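Local coordinates for protein sugar isomerase (PDB 3QC0) that probably isomerises a sugar at a zinc-binding site in a xylose isomerase-like TIM barrel, at residues 12-17 / 261-266; 36-41 / 63-68; 116-121 / 152-157; 161-166 / 191-196; 205-210 / 225-230. All blocks are in the same frame, centred on the assembly; numbering follows the deposited sequence. Where two conformers were deposited one is given.

Contact 1 of 5, residues 12-17 / 261-266; sequences ATIREQ and DEVIAT
Ile14 keeps CG1 wedged between its own backbone N and carbonyl carbon (chi1 50°), which places CG2 beside the N and facing Val263. Val263 in turn holds CG1 opposite its backbone N (chi1 179°), and that methyl is shared by two partners, lying 3.8 Å from Thr13 CG2 and 3.9 Å from Ile14 CG2. The Ile14 and Val263 side chains run antiparallel alongside each other, whereas Ile264 crosses Ile14 at about a right angle, its CD1 4.0 Å from Ile14 CG2. Gln17 also lies across Val263 and sets NE2 3.8 Å from Val263 CG2, while the same nitrogen bonds to the carbonyl of Arg258. Thr13 is two-sided: CG2 faces the helix, and OG1 is hydrogen-bonded to Val247 O and Ile249 N, close to the zinc ligand Glu248. The contact thus packs the loop after the first barrel strand, 7-10, on the last helix, 260-274, where the TIM barrel closes on itself. With 194 Å² buried and methyl groups making most of the touches, cohesion here rests on apolar packing, and the directional bonds of Thr13 and Gln17 are made to neighbouring residues.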
# COMPACT_ATOMS: atom_id res chain seq x y z
N ALA A 12 13.78 8.99 15.35
CA ALA A 12 14.24 8.15 14.25
C ALA A 12 14.91 8.99 13.17
O ALA A 12 15.80 8.52 12.47
CB ALA A 12 13.09 7.36 13.63
N THR A 13 14.48 10.23 13.04
CA THR A 13 14.98 11.13 12.01
C THR A 13 16.50 11.33 12.07
O THR A 13 17.14 11.49 11.02
CB THR A 13 14.24 12.47 12.08
OG1 THR A 13 12.86 12.21 11.83
CG2 THR A 13 14.72 13.51 11.04
N ILE A 14 17.05 11.26 13.28
CA ILE A 14 18.51 11.41 13.46
C ILE A 14 19.06 10.24 14.28
O ILE A 14 19.99 10.38 15.12
CB ILE A 14 18.88 12.81 14.08
CG1 ILE A 14 18.06 13.12 15.33
CG2 ILE A 14 18.73 13.94 13.01
CD1 ILE A 14 18.54 14.39 16.12
N ARG A 15 18.51 9.05 14.03
CA ARG A 15 18.81 7.89 14.84
C ARG A 15 20.22 7.35 14.64
O ARG A 15 20.75 6.72 15.54
CB ARG A 15 17.80 6.75 14.60
CG ARG A 15 17.81 6.23 13.17
CD ARG A 15 18.43 4.89 13.01
NE ARG A 15 17.74 3.87 13.78
CZ ARG A 15 18.17 2.61 13.89
NH1 ARG A 15 19.28 2.22 13.26
NH2 ARG A 15 17.49 1.74 14.63
N GLU A 16 20.82 7.57 13.46
CA GLU A 16 22.16 7.05 13.20
C GLU A 16 23.20 7.96 13.85
O GLU A 16 24.28 7.48 14.26
CB GLU A 16 22.44 6.89 11.70
CG GLU A 16 21.67 5.74 11.03
CD GLU A 16 22.10 4.36 11.54
OE1 GLU A 16 23.31 4.13 11.79
OE2 GLU A 16 21.24 3.47 11.66
N GLN A 17 22.84 9.23 13.99
CA GLN A 17 23.78 10.28 14.41
C GLN A 17 23.80 10.52 15.91
O GLN A 17 24.82 10.93 16.45
CB GLN A 17 23.41 11.60 13.75
CG GLN A 17 23.41 11.54 12.21
CD GLN A 17 22.03 11.32 11.59
OE1 GLN A 17 21.26 10.44 12.03
NE2 GLN A 17 21.71 12.13 10.58
N ASP A 261 22.81 18.23 12.92
CA ASP A 261 22.57 19.64 12.83
C ASP A 261 21.88 20.10 11.53
O ASP A 261 20.85 20.82 11.52
CB ASP A 261 23.97 20.32 12.92
CG ASP A 261 23.89 21.76 13.07
OD1 ASP A 261 22.82 22.28 13.33
OD2 ASP A 261 24.95 22.39 13.05
N GLU A 262 22.47 19.67 10.43
CA GLU A 262 21.92 20.02 9.13
C GLU A 262 20.53 19.39 8.95
O GLU A 262 19.62 20.02 8.39
CB GLU A 262 22.84 19.56 8.02
CG GLU A 262 22.44 20.19 6.68
CD GLU A 262 23.00 19.46 5.49
OE1 GLU A 262 23.71 18.43 5.67
OE2 GLU A 262 22.70 19.91 4.36
N VAL A 263 20.37 18.16 9.42
CA VAL A 263 19.06 17.49 9.24
C VAL A 263 17.98 18.29 9.95
O VAL A 263 16.95 18.61 9.36
CB VAL A 263 19.07 16.07 9.78
CG1 VAL A 263 17.67 15.42 9.60
CG2 VAL A 263 20.13 15.23 9.08
N ILE A 264 18.23 18.67 11.21
CA ILE A 264 17.21 19.37 11.99
C ILE A 264 16.96 20.79 11.47
O ILE A 264 15.81 21.27 11.42
CB ILE A 264 17.54 19.39 13.50
CG1 ILE A 264 17.65 17.98 14.05
CG2 ILE A 264 16.49 20.19 14.25
CD1 ILE A 264 16.39 17.10 13.85
N ALA A 265 18.04 21.47 11.07
CA ALA A 265 17.90 22.74 10.38
C ALA A 265 16.99 22.63 9.16
O ALA A 265 16.11 23.49 8.96
CB ALA A 265 19.29 23.30 9.96
N THR A 266 17.20 21.57 8.36
CA THR A 266 16.40 21.35 7.14
C THR A 266 14.96 21.03 7.55
O THR A 266 14.03 21.57 6.94
CB THR A 266 17.01 20.26 6.26
OG1 THR A 266 18.40 20.61 5.97
CG2 THR A 266 16.21 20.02 4.96

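Contact 2 of 5, residues 36-41 / 63-68; sequences APWRDQ and GLCRGG
The peptide bond between Cys65 and Arg66 is cis, and the residues on its two sides both meet Trp38. Cys65 CB sits over one face of the indole, 3.5 Å from the centroid of the Trp38 five-membered ring and 11° off its normal, a CH-pi contact. Cys65 SG lies over the same ring, 4.3 Å from that centroid, as a sulfur-aromatic contact. At the far end of the indole, Trp38 CZ3 lies over a face of the Arg66 guanidinium, 3.5 Å from Arg66 NE, the two planes 45° apart. With an alanine at Trp38 the ring face over Cys65 CB would be lost, and Asn10 OD1 is likely to be left without the indole N-H. The backbones are joined by a single parallel bridge flanking Trp38: Cys65 N gives a nearly straight bond to Pro37 O (3.0 Å, 177°), and Arg39 N reaches Cys65 O at 2.8 Å. Gly63 O, buried without a hydrogen-bond partner, is approached by Ala36 CA at 3.4 Å. Trp38 is the N-cap residue of helix 39-45, so strand 34-36 passes into that helix alongside strand 60-68. Leu64 and Arg39 lean on helix 75-94, where Arg39 forms salt bridges with Glu91 and Asp84, while Trp38 faces inward beside Asn10 of strand 7-10 and the zinc ligand Glu248.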
# COMPACT_ATOMS: atom_id res chain seq x y z
N ALA A 36 9.65 12.75 19.78
CA ALA A 36 9.07 11.42 19.92
C ALA A 36 10.21 10.42 19.88
O ALA A 36 10.73 10.09 18.81
CB ALA A 36 8.03 11.15 18.82
N PRO A 37 10.66 9.96 21.07
CA PRO A 37 11.70 8.97 21.11
C PRO A 37 11.17 7.55 20.94
O PRO A 37 9.96 7.31 21.04
CB PRO A 37 12.26 9.12 22.50
CG PRO A 37 11.04 9.41 23.33
CD PRO A 37 10.15 10.27 22.42
N TRP A 38 12.10 6.64 20.69
CA TRP A 38 11.81 5.24 20.60
C TRP A 38 12.26 4.51 21.85
O TRP A 38 13.20 4.93 22.57
CB TRP A 38 12.50 4.64 19.37
CG TRP A 38 11.90 5.10 18.08
CD1 TRP A 38 11.74 6.38 17.65
CD2 TRP A 38 11.31 4.27 17.07
NE1 TRP A 38 11.11 6.39 16.43
CE2 TRP A 38 10.84 5.11 16.07
CE3 TRP A 38 11.17 2.89 16.92
CZ2 TRP A 38 10.25 4.62 14.91
CZ3 TRP A 38 10.56 2.42 15.76
CH2 TRP A 38 10.09 3.28 14.80
N ARG A 39 11.63 3.37 22.11
CA ARG A 39 11.87 2.66 23.37
C ARG A 39 13.31 2.18 23.50
O ARG A 39 13.84 2.15 24.62
CB ARG A 39 10.91 1.49 23.49
CG ARG A 39 9.46 1.96 23.66
CD ARG A 39 8.53 0.81 23.67
NE ARG A 39 8.66 -0.02 24.85
CZ ARG A 39 8.22 -1.28 24.94
NH1 ARG A 39 7.68 -1.88 23.89
NH2 ARG A 39 8.32 -1.94 26.04
N ASP A 40 13.93 1.83 22.39
CA ASP A 40 15.34 1.37 22.42
C ASP A 40 16.25 2.50 22.78
O ASP A 40 17.21 2.28 23.53
CB ASP A 40 15.78 0.65 21.13
CG ASP A 40 15.63 1.49 19.86
OD1 ASP A 40 14.93 2.50 19.83
OD2 ASP A 40 16.22 1.06 18.84
N GLN A 41 15.94 3.70 22.30
CA GLN A 41 16.74 4.90 22.63
C GLN A 41 16.61 5.25 24.10
O GLN A 41 17.61 5.64 24.76
CB GLN A 41 16.30 6.08 21.79
CG GLN A 41 16.49 5.87 20.27
CD GLN A 41 15.92 7.00 19.45
OE1 GLN A 41 14.78 7.43 19.68
NE2 GLN A 41 16.70 7.48 18.45
N GLY A 63 4.74 11.47 21.08
CA GLY A 63 4.50 10.04 21.14
C GLY A 63 5.69 9.32 21.76
O GLY A 63 6.78 9.92 21.87
N LEU A 64 5.47 8.07 22.15
CA LEU A 64 6.55 7.12 22.39
C LEU A 64 6.37 6.01 21.34
O LEU A 64 5.27 5.45 21.20
CB LEU A 64 6.49 6.52 23.79
CG LEU A 64 7.53 5.46 24.14
CD1 LEU A 64 8.99 6.01 24.08
CD2 LEU A 64 7.23 4.83 25.52
N CYS A 65 7.45 5.69 20.63
CA CYS A 65 7.44 4.64 19.63
C CYS A 65 8.16 3.40 20.13
O CYS A 65 9.38 3.48 20.42
CB CYS A 65 8.11 5.10 18.35
SG CYS A 65 7.21 6.34 17.45
N ARG A 66 7.53 2.23 20.23
CA ARG A 66 6.11 1.97 19.97
C ARG A 66 5.71 0.72 20.71
O ARG A 66 6.53 -0.14 21.03
CB ARG A 66 5.83 1.79 18.44
CG ARG A 66 6.46 0.57 17.76
CD ARG A 66 7.90 0.69 17.51
NE ARG A 66 8.40 -0.21 16.46
CZ ARG A 66 9.27 -1.19 16.58
NH1 ARG A 66 9.91 -1.48 17.72
NH2 ARG A 66 9.58 -1.85 15.45
N GLY A 67 4.40 0.59 20.93
CA GLY A 67 3.80 -0.67 21.30
C GLY A 67 3.21 -1.33 20.06
O GLY A 67 3.54 -0.96 18.92
N GLY A 68 2.38 -2.32 20.30
CA GLY A 68 1.71 -3.10 19.26
C GLY A 68 2.22 -4.51 19.20
O GLY A 68 2.45 -5.16 20.20

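Contact 3 of 5, residues 116-121 / 152-157; sequences AARRMV and RACVNT
Arg118 and the Cys154 carbonyl make the tight part of this contact. The arginine chain is extended from CG to NE (chi2 164°), and it carries the guanidinium from the helix to the loop, where NE donates to Cys154 O at 2.7 Å. That bond is nearly straight (171°), in the carbonyl plane and close to the guanidinium plane. Next to it, Arg118 NH2 reaches Asn156 OD1 at 3.1 Å on a lone pair, with amide and guanidinium planes turned 70° against each other; a second bond from NH2 to Cys154 O is weak. The Asn156 amide is steadied from its other end, since ND2 bonds to Ala153 O at 2.9 Å and also to Leu144 O.

In the TIM barrel, helix 114-135 comes after strand 100-103. The loop residues 152-157 belong to the long beta-alpha connection between strand 139-141 and helix 158-168, with Thr157 as the N-cap of that helix. Arg118 NH2 also bonds to Trp183 O of the second subunit, so the same guanidinium ties helix, loop and dimer partner.

The apolar part, by contrast, has no directional bonds and keeps ordinary packing distances, wider than the 2.7 Å between Arg118 NE and Cys154 O. Cys154 SG turns back to the helix, 3.7 Å from both Val121 CG2 and Arg118 CG, and Ala117 CB stands 4.0 Å from the same sulfur. Val121 CG1 is 3.9 Å from Val155 CG2, the two valines meeting at a slant. On its outer side the helix turns an exposed Arg119 away from the loop.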
# COMPACT_ATOMS: atom_id res chain seq x y z
N ALA A 116 -8.04 -12.99 11.07
CA ALA A 116 -7.75 -13.43 12.42
C ALA A 116 -6.67 -12.59 13.03
O ALA A 116 -6.73 -12.25 14.24
CB ALA A 116 -7.35 -14.93 12.44
N ALA A 117 -5.63 -12.27 12.26
CA ALA A 117 -4.56 -11.38 12.78
C ALA A 117 -5.19 -10.06 13.25
O ALA A 117 -4.85 -9.51 14.27
CB ALA A 117 -3.49 -11.14 11.71
N ARG A 118 -6.09 -9.52 12.46
CA ARG A 118 -6.73 -8.26 12.81
C ARG A 118 -7.60 -8.40 14.06
O ARG A 118 -7.59 -7.49 14.89
CB ARG A 118 -7.51 -7.75 11.60
CG ARG A 118 -6.55 -7.24 10.54
CD ARG A 118 -7.16 -7.07 9.16
NE ARG A 118 -6.20 -6.38 8.33
CZ ARG A 118 -6.14 -6.40 7.01
NH1 ARG A 118 -7.11 -6.97 6.32
NH2 ARG A 118 -5.17 -5.77 6.38
N ARG A 119 -8.31 -9.53 14.20
CA ARG A 119 -9.04 -9.78 15.45
C ARG A 119 -8.07 -9.80 16.64
O ARG A 119 -8.40 -9.30 17.73
CB ARG A 119 -9.83 -11.08 15.41
CG ARG A 119 -11.01 -11.01 14.47
CD ARG A 119 -11.96 -12.19 14.65
NE ARG A 119 -11.32 -13.48 14.38
CZ ARG A 119 -11.27 -14.07 13.18
NH1 ARG A 119 -11.77 -13.49 12.11
NH2 ARG A 119 -10.69 -15.25 13.07
N MSE A 120 -6.91 -10.39 16.49
CA MSE A 120 -5.89 -10.43 17.58
C MSE A 120 -5.42 -9.05 17.93
O MSE A 120 -5.15 -8.77 19.09
CB MSE A 120 -4.70 -11.28 17.20
CG MSE A 120 -5.00 -12.76 17.00
SE MSE A 120 -3.50 -13.72 16.31
CE MSE A 120 -4.29 -15.46 16.14
N VAL A 121 -5.32 -8.15 16.96
CA VAL A 121 -5.02 -6.73 17.22
C VAL A 121 -6.08 -6.07 18.08
O VAL A 121 -5.78 -5.46 19.08
CB VAL A 121 -4.79 -5.94 15.89
CG1 VAL A 121 -4.65 -4.46 16.16
CG2 VAL A 121 -3.53 -6.51 15.14
N ARG A 152 4.56 -6.32 9.44
CA ARG A 152 4.77 -5.25 10.44
C ARG A 152 3.48 -4.75 11.07
O ARG A 152 3.45 -4.54 12.27
CB ARG A 152 5.56 -4.07 9.87
CG ARG A 152 6.91 -4.42 9.21
CD ARG A 152 7.53 -3.26 8.49
NE ARG A 152 8.63 -3.68 7.58
CZ ARG A 152 9.88 -3.81 7.97
NH1 ARG A 152 10.23 -3.51 9.23
NH2 ARG A 152 10.82 -4.20 7.10
N ALA A 153 2.43 -4.53 10.30
CA ALA A 153 1.17 -3.99 10.84
C ALA A 153 0.05 -4.27 9.92
O ALA A 153 0.07 -3.77 8.80
CB ALA A 153 1.23 -2.45 11.11
N CYS A 154 -0.94 -5.01 10.41
CA CYS A 154 -2.12 -5.34 9.63
C CYS A 154 -3.31 -4.40 9.90
O CYS A 154 -4.41 -4.70 9.50
CB CYS A 154 -2.49 -6.80 9.85
SG CYS A 154 -3.03 -7.17 11.57
N VAL A 155 -3.04 -3.23 10.46
CA VAL A 155 -4.02 -2.11 10.47
C VAL A 155 -3.45 -1.16 9.42
O VAL A 155 -2.37 -0.61 9.59
CB VAL A 155 -4.17 -1.41 11.81
CG1 VAL A 155 -5.13 -0.18 11.67
CG2 VAL A 155 -4.67 -2.42 12.88
N ASN A 156 -4.16 -1.09 8.28
CA ASN A 156 -3.64 -0.49 7.07
C ASN A 156 -4.41 0.65 6.45
O ASN A 156 -3.98 1.17 5.41
CB ASN A 156 -3.44 -1.59 6.03
CG ASN A 156 -2.50 -2.64 6.53
OD1 ASN A 156 -2.90 -3.77 6.82
ND2 ASN A 156 -1.22 -2.26 6.71
N THR A 157 -5.55 1.04 7.03
CA THR A 157 -6.28 2.22 6.56
C THR A 157 -6.75 3.02 7.78
O THR A 157 -7.01 2.45 8.86
CB THR A 157 -7.48 1.90 5.66
OG1 THR A 157 -8.54 1.35 6.45
CG2 THR A 157 -7.03 0.99 4.44

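Contact 4 of 5, residues 161-166 / 191-196; sequences ALDICE and IARAGK
Arg193 NH2 is gripped by two carboxylates of the neighbouring helix, at 2.7 Å from Asp163 OD1 and 2.9 Å from Glu166 OE1. The two meet it differently. Asp163 OD1 offers its anti lone pair from slightly off the guanidinium plane, whereas Glu166 OE1 lies near that plane but is itself approached from above its carboxylate, 54° out of it. Glu166 was deposited in two conformers, so its share is the less certain; in the one described, a water accepts from Arg193 NE at 2.9 Å and gives a weak bond to Glu166 OE2.

The guanidinium arrives there because Arg193 is fully drawn out, with CG opposite the backbone N (chi1 -179°) and the chain extended to NE. Leu162 CB lies over the centre of one guanidinium face, 3.6 Å from Arg193 NH1. Further in, Leu162 CD2 packs on Ala194 CB at 3.8 Å. Arg193 NH1 has partners of its own in Gln190 OE1 and Gly159 O.

Helices 158-168 and 187-196 are neighbours in the outer layer of the TIM barrel, nearly parallel here (19°) with axes 10.9 Å apart, and Leu162 touches Val174 of strand 172-177, on the barrel side. Replacing Arg193 by an alanine takes away the guanidinium that lies over Leu162 CB and is likely to leave Asp163 and Glu166 without their shared positive partner. The contact therefore grades from an apolar inner edge to a charged outer one, where a single arginine probably balances Asp163 and, in the conformer described, Glu166.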
# COMPACT_ATOMS: atom_id res chain seq x y z
N ALA A 161 -8.62 1.74 11.21
CA ALA A 161 -8.16 2.16 12.55
C ALA A 161 -9.30 2.78 13.34
O ALA A 161 -9.48 2.52 14.55
CB ALA A 161 -6.97 3.12 12.44
N LEU A 162 -10.05 3.65 12.67
CA LEU A 162 -11.20 4.28 13.33
C LEU A 162 -12.31 3.29 13.68
O LEU A 162 -12.95 3.41 14.73
CB LEU A 162 -11.72 5.44 12.48
CG LEU A 162 -10.74 6.62 12.31
CD1 LEU A 162 -11.22 7.61 11.24
CD2 LEU A 162 -10.53 7.36 13.68
N ASP A 163 -12.55 2.29 12.84
CA ASP A 163 -13.48 1.21 13.16
C ASP A 163 -13.08 0.52 14.47
O ASP A 163 -13.93 0.23 15.32
CB ASP A 163 -13.54 0.16 12.06
CG ASP A 163 -14.28 0.62 10.81
OD1 ASP A 163 -14.94 1.70 10.78
OD2 ASP A 163 -14.16 -0.13 9.80
N ILE A 164 -11.79 0.30 14.65
CA ILE A 164 -11.33 -0.33 15.87
C ILE A 164 -11.54 0.61 17.05
O ILE A 164 -11.95 0.15 18.11
CB ILE A 164 -9.84 -0.75 15.76
CG1 ILE A 164 -9.64 -1.78 14.63
CG2 ILE A 164 -9.28 -1.23 17.13
CD1 ILE A 164 -8.18 -2.05 14.24
N CYS A 165 -11.24 1.90 16.89
CA CYS A 165 -11.47 2.92 17.94
C CYS A 165 -12.92 2.91 18.35
O CYS A 165 -13.22 2.96 19.53
CB CYS A 165 -11.03 4.30 17.49
SG CYS A 165 -9.28 4.52 17.33
N GLU A 166 -13.82 2.83 17.38
CA GLU A 166 -15.25 2.81 17.73
C GLU A 166 -15.65 1.57 18.50
O GLU A 166 -16.53 1.63 19.40
CB GLU A 166 -16.11 2.92 16.47
CG GLU A 166 -16.07 4.27 15.85
CD GLU A 166 -17.24 4.52 14.91
OE1 GLU A 166 -17.35 3.84 13.87
OE2 GLU A 166 -18.07 5.39 15.24
N ILE A 191 -10.35 11.58 7.72
CA ILE A 191 -9.83 12.62 8.61
C ILE A 191 -10.99 13.35 9.29
O ILE A 191 -10.96 13.59 10.51
CB ILE A 191 -8.92 13.60 7.89
CG1 ILE A 191 -7.61 12.92 7.48
CG2 ILE A 191 -8.55 14.81 8.78
CD1 ILE A 191 -6.70 13.79 6.58
N ALA A 192 -12.00 13.72 8.52
CA ALA A 192 -13.19 14.40 9.07
C ALA A 192 -13.87 13.52 10.10
O ALA A 192 -14.25 13.99 11.17
CB ALA A 192 -14.14 14.79 7.95
N ARG A 193 -13.99 12.23 9.80
CA ARG A 193 -14.55 11.23 10.72
C ARG A 193 -13.76 11.14 12.02
O ARG A 193 -14.36 11.17 13.12
CB ARG A 193 -14.61 9.86 10.07
CG ARG A 193 -15.21 8.77 10.93
CD ARG A 193 -15.14 7.45 10.20
NE ARG A 193 -15.43 6.34 11.05
CZ ARG A 193 -14.94 5.12 10.95
NH1 ARG A 193 -14.13 4.79 9.95
NH2 ARG A 193 -15.33 4.20 11.82
N ALA A 194 -12.43 11.10 11.92
CA ALA A 194 -11.54 11.06 13.08
C ALA A 194 -11.79 12.27 13.98
O ALA A 194 -11.77 12.15 15.22
CB ALA A 194 -10.07 11.04 12.65
N GLY A 195 -11.98 13.43 13.35
CA GLY A 195 -12.22 14.66 14.09
C GLY A 195 -13.53 14.59 14.84
O GLY A 195 -13.61 15.00 16.02
N LYS A 196 -14.58 14.10 14.19
CA LYS A 196 -15.89 13.94 14.86
C LYS A 196 -15.85 12.98 16.05
O LYS A 196 -16.56 13.16 17.05
CB LYS A 196 -16.98 13.45 13.90
CG LYS A 196 -17.32 14.41 12.76
CD LYS A 196 -18.30 13.69 11.81
CE LYS A 196 -18.51 14.39 10.49
NZ LYS A 196 -19.61 13.69 9.74
O HOH W 1 -17.82 6.91 12.64

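Contact 5 of 5, residues 205-210 / 225-230; sequences ICDWLV and GVIDLK
The Asp207 carboxylate points into the turn 225-227 and meets its backbone N-H groups: OD1 takes Ile227 N on its syn lone pair at 2.9 Å, nearly straight (163°), and also Trp208 N on the anti side, 20° out of the carboxylate plane. Asp207 OD2 accepts a weak bond from Gly225 N and one from Gly223 N, and a water lies 2.6 Å from Asp207 OD2 and near Ile227 O. The indole of Trp208 heads the other way, away from the turn. Its CG is opposite the backbone N (chi1 -176°), which carries the ring toward Tyr179, Trp182 and His145, with Ala150 of the second subunit packing on it. Trp208 O accepts from Val226 N at 3.0 Å. Trp208 and Val226 point the same way side by side, while Val210 crosses Val226 at about a right angle, CG2 of Val210 3.6 Å from Val226 CG1. Leu229 CD2 lies 3.3 Å from Cys206 O, a buried oxygen with no hydrogen-bond partner. In this loop after barrel strand 200-205, one carboxylate thus supplies acceptors to backbone N-H groups that have no regular helix or strand to serve them.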
# COMPACT_ATOMS: atom_id res chain seq x y z
N ILE A 205 4.82 13.70 9.94
CA ILE A 205 5.16 14.27 8.64
C ILE A 205 6.51 13.81 8.11
O ILE A 205 7.39 13.43 8.86
CB ILE A 205 5.07 15.81 8.63
CG1 ILE A 205 5.99 16.40 9.69
CG2 ILE A 205 3.61 16.26 8.79
CD1 ILE A 205 6.14 17.97 9.54
N CYS A 206 6.60 13.84 6.77
CA CYS A 206 7.71 13.33 5.96
C CYS A 206 7.14 13.41 4.53
O CYS A 206 6.16 14.11 4.30
CB CYS A 206 8.13 11.91 6.34
SG CYS A 206 6.80 10.72 6.21
N ASP A 207 7.78 12.74 3.59
CA ASP A 207 7.29 12.77 2.24
C ASP A 207 7.47 11.44 1.53
O ASP A 207 8.29 10.60 1.95
CB ASP A 207 7.97 13.91 1.43
CG ASP A 207 7.00 14.65 0.51
OD1 ASP A 207 5.97 14.04 0.06
OD2 ASP A 207 7.26 15.85 0.19
N TRP A 208 6.69 11.27 0.46
CA TRP A 208 6.75 10.11 -0.41
C TRP A 208 7.51 10.47 -1.67
O TRP A 208 7.06 11.30 -2.45
CB TRP A 208 5.32 9.62 -0.74
CG TRP A 208 5.36 8.35 -1.56
CD1 TRP A 208 5.52 8.25 -2.93
CD2 TRP A 208 5.31 7.00 -1.08
NE1 TRP A 208 5.52 6.94 -3.31
CE2 TRP A 208 5.40 6.15 -2.19
CE3 TRP A 208 5.13 6.43 0.15
CZ2 TRP A 208 5.38 4.78 -2.07
CZ3 TRP A 208 5.13 5.08 0.28
CH2 TRP A 208 5.22 4.25 -0.83
N LEU A 209 8.69 9.87 -1.82
CA LEU A 209 9.58 10.20 -2.94
C LEU A 209 9.18 9.49 -4.22
O LEU A 209 8.66 8.39 -4.19
CB LEU A 209 11.02 9.87 -2.57
CG LEU A 209 11.60 10.60 -1.35
CD1 LEU A 209 13.02 10.03 -1.10
CD2 LEU A 209 11.53 12.13 -1.56
N VAL A 210 9.50 10.14 -5.35
CA VAL A 210 9.37 9.51 -6.66
C VAL A 210 10.76 9.52 -7.34
O VAL A 210 11.25 10.58 -7.72
CB VAL A 210 8.31 10.22 -7.56
CG1 VAL A 210 8.32 9.63 -9.00
CG2 VAL A 210 6.90 10.11 -6.90
N GLY A 225 9.14 15.22 -1.91
CA GLY A 225 8.25 14.23 -2.55
C GLY A 225 6.95 14.85 -3.02
O GLY A 225 6.88 16.03 -3.32
N VAL A 226 5.90 14.02 -3.07
CA VAL A 226 4.64 14.34 -3.75
C VAL A 226 3.44 14.50 -2.85
O VAL A 226 2.33 14.71 -3.36
CB VAL A 226 4.31 13.27 -4.80
CG1 VAL A 226 5.43 13.20 -5.82
CG2 VAL A 226 3.97 11.93 -4.15
N ILE A 227 3.60 14.38 -1.55
CA ILE A 227 2.44 14.47 -0.66
C ILE A 227 1.96 15.90 -0.54
O ILE A 227 2.75 16.81 -0.38
CB ILE A 227 2.74 13.90 0.75
CG1 ILE A 227 3.13 12.41 0.66
CG2 ILE A 227 1.53 14.11 1.69
CD1 ILE A 227 3.40 11.73 1.99
N ASP A 228 0.66 16.09 -0.62
CA ASP A 228 0.05 17.40 -0.37
C ASP A 228 -0.02 17.62 1.13
O ASP A 228 -1.09 17.52 1.74
CB ASP A 228 -1.33 17.41 -1.03
CG ASP A 228 -2.10 18.71 -0.84
OD1 ASP A 228 -1.57 19.71 -0.31
OD2 ASP A 228 -3.32 18.74 -1.25
N LEU A 229 1.17 17.89 1.72
CA LEU A 229 1.31 18.06 3.18
C LEU A 229 0.40 19.18 3.67
O LEU A 229 -0.31 19.03 4.68
CB LEU A 229 2.77 18.29 3.55
CG LEU A 229 3.70 17.10 3.31
CD1 LEU A 229 5.19 17.51 3.37
CD2 LEU A 229 3.37 15.94 4.30
N LYS A 230 0.41 20.30 2.95
CA LYS A 230 -0.40 21.46 3.30
C LYS A 230 -1.88 21.08 3.38
O LYS A 230 -2.57 21.41 4.34
CB LYS A 230 -0.16 22.57 2.27
CG LYS A 230 -0.96 23.86 2.37
CD LYS A 230 -0.86 24.68 0.99
CE LYS A 230 -0.92 26.21 1.13
NZ LYS A 230 -0.37 26.98 -0.09
O HOH W 2 5.37 17.45 -0.74

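In the fold
All five contacts belong to one eight-stranded TIM barrel and are spread round it. Contact 1 joins the loop after strand 7-10 with helix 260-274, and the other four follow one another in sequence between its segments. Contacts 1 and 2 touch through Ala12 and Trp38, their centres about 17 Å apart; contacts 3 and 4 touch where Val155 meets helix 158-168, with centres about 16 Å apart. Contacts 1 and 4 lie on opposite sides of the chain's centre, about 32 Å between centres. Contact 1 thus closes the barrel by tying its first and last parts, contacts 2 and 5 lie beside the zinc site, and contacts 3 and 5 also meet the second subunit.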